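Local coordinates for putative Hit-like protein involved in cell-cycle regulation (Streptococcus mutans, PDB 3L7X), which is a zinc-binding member of the histidine triad family that probably acts as a nucleotide hydrolase or transferase through a nucleotidylated histidine intermediate, at residues K52-E57 with F96-K101; Q67-H72 with D144-R149. One frame throughout, in Å; residues are numbered along the deposited sequence.

Contact 1: K52-E57 with F96-K101; sequences KVYEDE and FARIPK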
# COMPACT_ATOMS: atom_id res chain seq x y z
N LYS A 52 -14.58 14.33 4.10
CA LYS A 52 -13.43 14.07 4.95
C LYS A 52 -13.73 13.06 6.04
O LYS A 52 -14.82 13.03 6.66
CB LYS A 52 -12.92 15.34 5.63
CG LYS A 52 -12.20 16.28 4.73
CD LYS A 52 -11.56 17.43 5.50
CE LYS A 52 -11.29 18.64 4.55
NZ LYS A 52 -10.59 19.75 5.25
N VAL A 53 -12.74 12.21 6.27
CA VAL A 53 -12.84 11.24 7.36
C VAL A 53 -11.72 11.39 8.40
O VAL A 53 -11.88 10.99 9.54
CB VAL A 53 -12.93 9.78 6.88
CG1 VAL A 53 -14.20 9.54 6.04
CG2 VAL A 53 -11.73 9.37 6.07
N TYR A 54 -10.61 11.99 8.00
CA TYR A 54 -9.47 12.17 8.89
C TYR A 54 -8.56 13.25 8.35
O TYR A 54 -8.39 13.36 7.13
CB TYR A 54 -8.66 10.85 9.03
CG TYR A 54 -7.44 11.01 9.89
CD1 TYR A 54 -7.55 10.96 11.28
CD2 TYR A 54 -6.19 11.21 9.32
CE1 TYR A 54 -6.41 11.11 12.07
CE2 TYR A 54 -5.08 11.40 10.08
CZ TYR A 54 -5.18 11.31 11.47
OH TYR A 54 -4.06 11.50 12.24
N GLU A 55 -7.96 14.03 9.25
CA GLU A 55 -7.01 15.06 8.85
C GLU A 55 -6.03 15.30 10.01
O GLU A 55 -6.43 15.33 11.18
CB GLU A 55 -7.75 16.38 8.48
CG GLU A 55 -6.85 17.52 8.08
CD GLU A 55 -7.63 18.70 7.45
OE1 GLU A 55 -8.88 18.67 7.48
OE2 GLU A 55 -7.00 19.62 6.91
N ASP A 56 -4.75 15.45 9.68
CA ASP A 56 -3.80 15.98 10.66
C ASP A 56 -2.81 16.89 9.94
O ASP A 56 -3.05 17.29 8.81
CB ASP A 56 -3.14 14.87 11.50
CG ASP A 56 -2.32 13.91 10.68
OD1 ASP A 56 -1.74 14.32 9.65
OD2 ASP A 56 -2.24 12.72 11.07
N GLU A 57 -1.70 17.20 10.59
CA GLU A 57 -0.74 18.12 10.00
C GLU A 57 -0.14 17.62 8.67
O GLU A 57 0.21 18.45 7.80
CB GLU A 57 0.37 18.45 11.02
N PHE A 96 2.20 6.61 5.52
CA PHE A 96 1.61 5.34 5.92
C PHE A 96 1.49 5.15 7.42
O PHE A 96 0.68 4.31 7.86
CB PHE A 96 2.45 4.22 5.32
CG PHE A 96 2.14 3.99 3.85
CD1 PHE A 96 1.18 3.10 3.47
CD2 PHE A 96 2.89 4.66 2.87
CE1 PHE A 96 0.89 2.90 2.09
CE2 PHE A 96 2.60 4.44 1.49
CZ PHE A 96 1.60 3.57 1.13
N ALA A 97 2.19 5.96 8.22
CA ALA A 97 2.07 5.81 9.67
C ALA A 97 0.60 5.90 10.12
O ALA A 97 0.20 5.26 11.06
CB ALA A 97 2.88 6.91 10.36
N ARG A 98 -0.19 6.74 9.45
CA ARG A 98 -1.58 6.98 9.85
C ARG A 98 -2.54 5.89 9.34
O ARG A 98 -3.67 5.79 9.79
CB ARG A 98 -2.11 8.31 9.24
CG ARG A 98 -1.11 9.42 8.92
CD ARG A 98 -0.27 9.82 10.09
NE ARG A 98 -0.02 11.26 10.30
CZ ARG A 98 1.17 11.87 10.22
NH1 ARG A 98 2.26 11.22 9.83
NH2 ARG A 98 1.28 13.17 10.51
N ILE A 99 -2.06 5.05 8.42
CA ILE A 99 -3.00 4.22 7.69
C ILE A 99 -3.66 3.11 8.57
O ILE A 99 -4.86 2.90 8.49
CB ILE A 99 -2.42 3.79 6.38
CG1 ILE A 99 -2.60 5.01 5.38
CG2 ILE A 99 -3.11 2.51 5.87
CD1 ILE A 99 -2.02 4.82 4.06
N PRO A 100 -2.88 2.45 9.44
CA PRO A 100 -3.55 1.43 10.28
C PRO A 100 -4.74 1.97 11.11
O PRO A 100 -5.81 1.34 11.18
CB PRO A 100 -2.41 0.92 11.21
CG PRO A 100 -1.14 1.05 10.32
CD PRO A 100 -1.40 2.42 9.55
N LYS A 101 -4.55 3.15 11.70
CA LYS A 101 -5.58 3.73 12.54
C LYS A 101 -6.82 4.07 11.69
O LYS A 101 -7.98 3.80 12.09
CB LYS A 101 -4.99 4.95 13.27
CG LYS A 101 -5.98 5.95 13.81
CD LYS A 101 -5.23 7.25 14.13
CE LYS A 101 -6.18 8.38 14.54
NZ LYS A 101 -5.47 9.57 15.12

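Contact 2: Q67-H72 with D144-R149; sequences QATKGH and DEFDIR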
# COMPACT_ATOMS: atom_id res chain seq x y z
N GLN A 67 -16.72 5.31 -4.80
CA GLN A 67 -17.05 4.20 -3.85
C GLN A 67 -16.94 2.80 -4.50
O GLN A 67 -17.99 2.10 -4.73
CB GLN A 67 -18.48 4.40 -3.30
CG GLN A 67 -18.61 5.57 -2.32
CD GLN A 67 -17.80 5.34 -1.04
OE1 GLN A 67 -16.65 5.74 -0.96
NE2 GLN A 67 -18.39 4.66 -0.09
N ALA A 68 -15.71 2.41 -4.83
CA ALA A 68 -15.50 1.09 -5.47
C ALA A 68 -16.15 0.05 -4.57
O ALA A 68 -16.76 -0.92 -5.07
CB ALA A 68 -13.97 0.76 -5.65
N THR A 69 -16.01 0.25 -3.25
CA THR A 69 -16.83 -0.49 -2.29
C THR A 69 -17.24 0.48 -1.23
O THR A 69 -16.79 1.62 -1.21
CB THR A 69 -16.00 -1.61 -1.52
OG1 THR A 69 -14.94 -0.98 -0.78
CG2 THR A 69 -15.31 -2.60 -2.51
N LYS A 70 -18.12 0.02 -0.34
CA LYS A 70 -18.68 0.90 0.68
C LYS A 70 -17.57 1.36 1.64
O LYS A 70 -16.89 0.52 2.26
CB LYS A 70 -19.80 0.18 1.46
CG LYS A 70 -20.42 1.08 2.50
CD LYS A 70 -21.39 0.27 3.45
CE LYS A 70 -21.79 1.14 4.65
NZ LYS A 70 -22.73 0.52 5.68
N GLY A 71 -17.33 2.66 1.75
CA GLY A 71 -16.26 3.13 2.59
C GLY A 71 -14.93 3.31 1.92
O GLY A 71 -13.98 3.69 2.58
N HIS A 72 -14.86 3.10 0.61
CA HIS A 72 -13.62 3.28 -0.16
C HIS A 72 -13.12 4.69 0.15
O HIS A 72 -13.88 5.69 -0.01
CB HIS A 72 -14.01 3.13 -1.63
CG HIS A 72 -12.95 3.41 -2.66
ND1 HIS A 72 -11.57 3.44 -2.46
CD2 HIS A 72 -13.13 3.62 -3.98
CE1 HIS A 72 -10.97 3.66 -3.63
NE2 HIS A 72 -11.90 3.73 -4.56
N ASP A 144 -18.66 -8.22 -3.10
CA ASP A 144 -18.10 -7.10 -3.90
C ASP A 144 -17.94 -7.35 -5.39
O ASP A 144 -17.61 -8.45 -5.84
CB ASP A 144 -16.70 -6.69 -3.35
CG ASP A 144 -16.77 -6.16 -1.93
OD1 ASP A 144 -17.74 -5.39 -1.65
OD2 ASP A 144 -15.88 -6.54 -1.14
N GLU A 145 -18.05 -6.28 -6.16
CA GLU A 145 -17.77 -6.38 -7.58
C GLU A 145 -16.31 -5.94 -7.77
O GLU A 145 -15.68 -6.18 -8.80
CB GLU A 145 -18.72 -5.45 -8.31
CG GLU A 145 -20.19 -5.82 -8.07
CD GLU A 145 -20.78 -6.58 -9.24
OE1 GLU A 145 -22.01 -6.44 -9.46
OE2 GLU A 145 -20.03 -7.30 -9.95
N PHE A 146 -15.79 -5.32 -6.74
CA PHE A 146 -14.35 -5.07 -6.65
C PHE A 146 -13.49 -6.33 -6.56
O PHE A 146 -13.83 -7.26 -5.85
CB PHE A 146 -14.04 -4.19 -5.46
CG PHE A 146 -12.56 -3.84 -5.37
CD1 PHE A 146 -12.06 -2.79 -6.08
CD2 PHE A 146 -11.71 -4.58 -4.61
CE1 PHE A 146 -10.70 -2.48 -6.04
CE2 PHE A 146 -10.36 -4.27 -4.54
CZ PHE A 146 -9.84 -3.21 -5.26
N ASP A 147 -12.35 -6.35 -7.24
CA ASP A 147 -11.53 -7.56 -7.25
C ASP A 147 -10.11 -7.24 -7.71
O ASP A 147 -9.93 -6.37 -8.49
CB ASP A 147 -12.12 -8.54 -8.27
CG ASP A 147 -11.51 -9.90 -8.19
OD1 ASP A 147 -11.26 -10.37 -7.05
OD2 ASP A 147 -11.27 -10.46 -9.28
N ILE A 148 -9.10 -7.99 -7.23
CA ILE A 148 -7.74 -7.90 -7.77
C ILE A 148 -7.44 -9.25 -8.42
O ILE A 148 -7.62 -10.27 -7.76
CB ILE A 148 -6.69 -7.62 -6.66
CG1 ILE A 148 -7.11 -6.37 -5.82
CG2 ILE A 148 -5.28 -7.46 -7.31
CD1 ILE A 148 -6.14 -5.95 -4.70
N ARG A 149 -7.07 -9.26 -9.70
CA ARG A 149 -6.74 -10.49 -10.45
C ARG A 149 -5.28 -10.89 -10.29
O ARG A 149 -4.44 -10.53 -11.11
CB ARG A 149 -7.04 -10.29 -11.94
CG ARG A 149 -7.07 -11.57 -12.78
CD ARG A 149 -7.35 -11.30 -14.26
O HOH W 1 -19.38 -2.58 -0.98

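Contact 1: K52-E57 with F96-K101
Asp-56 and Arg-98 form a salt bridge that ties the residue just after edge strand 52-55 of the HIT-domain antiparallel sheet to the junction between helices 89-97 and 99-110. The main bond runs from Arg-98 NE to Asp-56 OD2, 2.8 Å long and almost straight at 174°. The acceptor lies in the guanidinium plane, while the donor reaches the syn side of OD2 from 22° out of the carboxylate plane. The two planes are turned 52° against each other, and the second bond, from Arg-98 NH2 to Asp-56 OD1, is weak at 3.3 Å. Bends at chi2 and chi3 of Arg-98 bring its guanidinium to the carboxylate. Tyr-54 adds a second grip on the same oxygen, its OH donating to Asp-56 OD2 over a very short 2.5 Å. Beside the tyrosine, Lys-101, extended beyond CG, crosses it at about a right angle and brings NZ to 3.5 Å from Tyr-54 CE1, approaching the ring obliquely. Its ammonium stays 6.1 Å from Asp-56 OD2, close enough perhaps to help stabilise the negative charge without touching it.

Further out, Asp-56 OD1 accepts hydrogen bonds from the backbone N of Asp-58 and of Val-59, which steadies the carboxylate in the turn towards strand 59-63. Arg-98 NH2 also bridges to Asp-58. Ile-171 of the second subunit packs on both Tyr-54 and Lys-101. The strand itself carries a classic beta bulge, Val-53 and Tyr-54 both facing Ala-61, and within the same segment Lys-52 NZ forms a salt bridge with Glu-55 OE1, 3.0 Å long.

Contact 2: Q67-H72 with D144-R149
Thr-69 and Phe-146 meet because of their first torsions: chi1 of 61° sets Thr-69 CG2 anti to its own carbonyl carbon, aimed at the other segment, while Phe-146 CG stands anti to its backbone N (chi1 -177°), sending the ring past the methyl of Ala-68. The loop 67-72 joins strands 59-63 and 73-77 of the HIT-domain sheet and holds a type II beta turn from Thr-69 to His-72, closed by a 3.0 Å bond from His-72 N to Thr-69 O; Gly-71 supplies the positive phi of the turn.

The contact is mostly apolar. Thr-69 CG2 touches Phe-146 CB at 3.6 Å, with ring atom CG at 4.2 Å, and Ala-68 CB comes to 4.1 Å from Phe-146 CD1; both methyl groups approach the ring obliquely. The same threonine methyl touches Asp-144 as well, 3.8 Å from its OD1.

The polar ends of these side chains bond elsewhere. Thr-69 OG1 is hydrogen-bonded to Pro-138 O on strand 134-139, and Asp-144 OD2 takes the backbone N of Phe-140 and a salt bridge from Arg-139, fixing the carboxylate. Phe-146 also packs on Val-137 and Ile-118, and meets Phe-150 of the second subunit edge-to-face. Beyond it, residues 147-149 pair antiparallel with a strand of that subunit, so segment 144-149 is itself part of the subunit interface. One water also joins the segments: it accepts from Lys-70 N at 3.0 Å and donates weakly to Asp-144 OD1 at 3.3 Å.

The two contacts lie about 20 Å apart between centres, with nearest atoms about 7 Å apart and no touch. Their segments alternate along the chain: 52-57, 67-72, 96-101, then 144-149. Contact 1 fastens the outermost strand 52-55 to the helical layer, whereas contact 2 joins the loop entering strand 73-77 to the chain following strand 134-139. The antiparallel sheet connects them, since Ile-99 packs on Val-134 and Leu-136, and Thr-69 and Phe-146 both pack on Val-137. Strand 134-139, which follows the predicted nucleophile His-133, is thus touched by residues of both contacts. Both also meet the second subunit: Tyr-54 and Lys-101 pack on its Ile-171, and 147-149 extends the sheet into it.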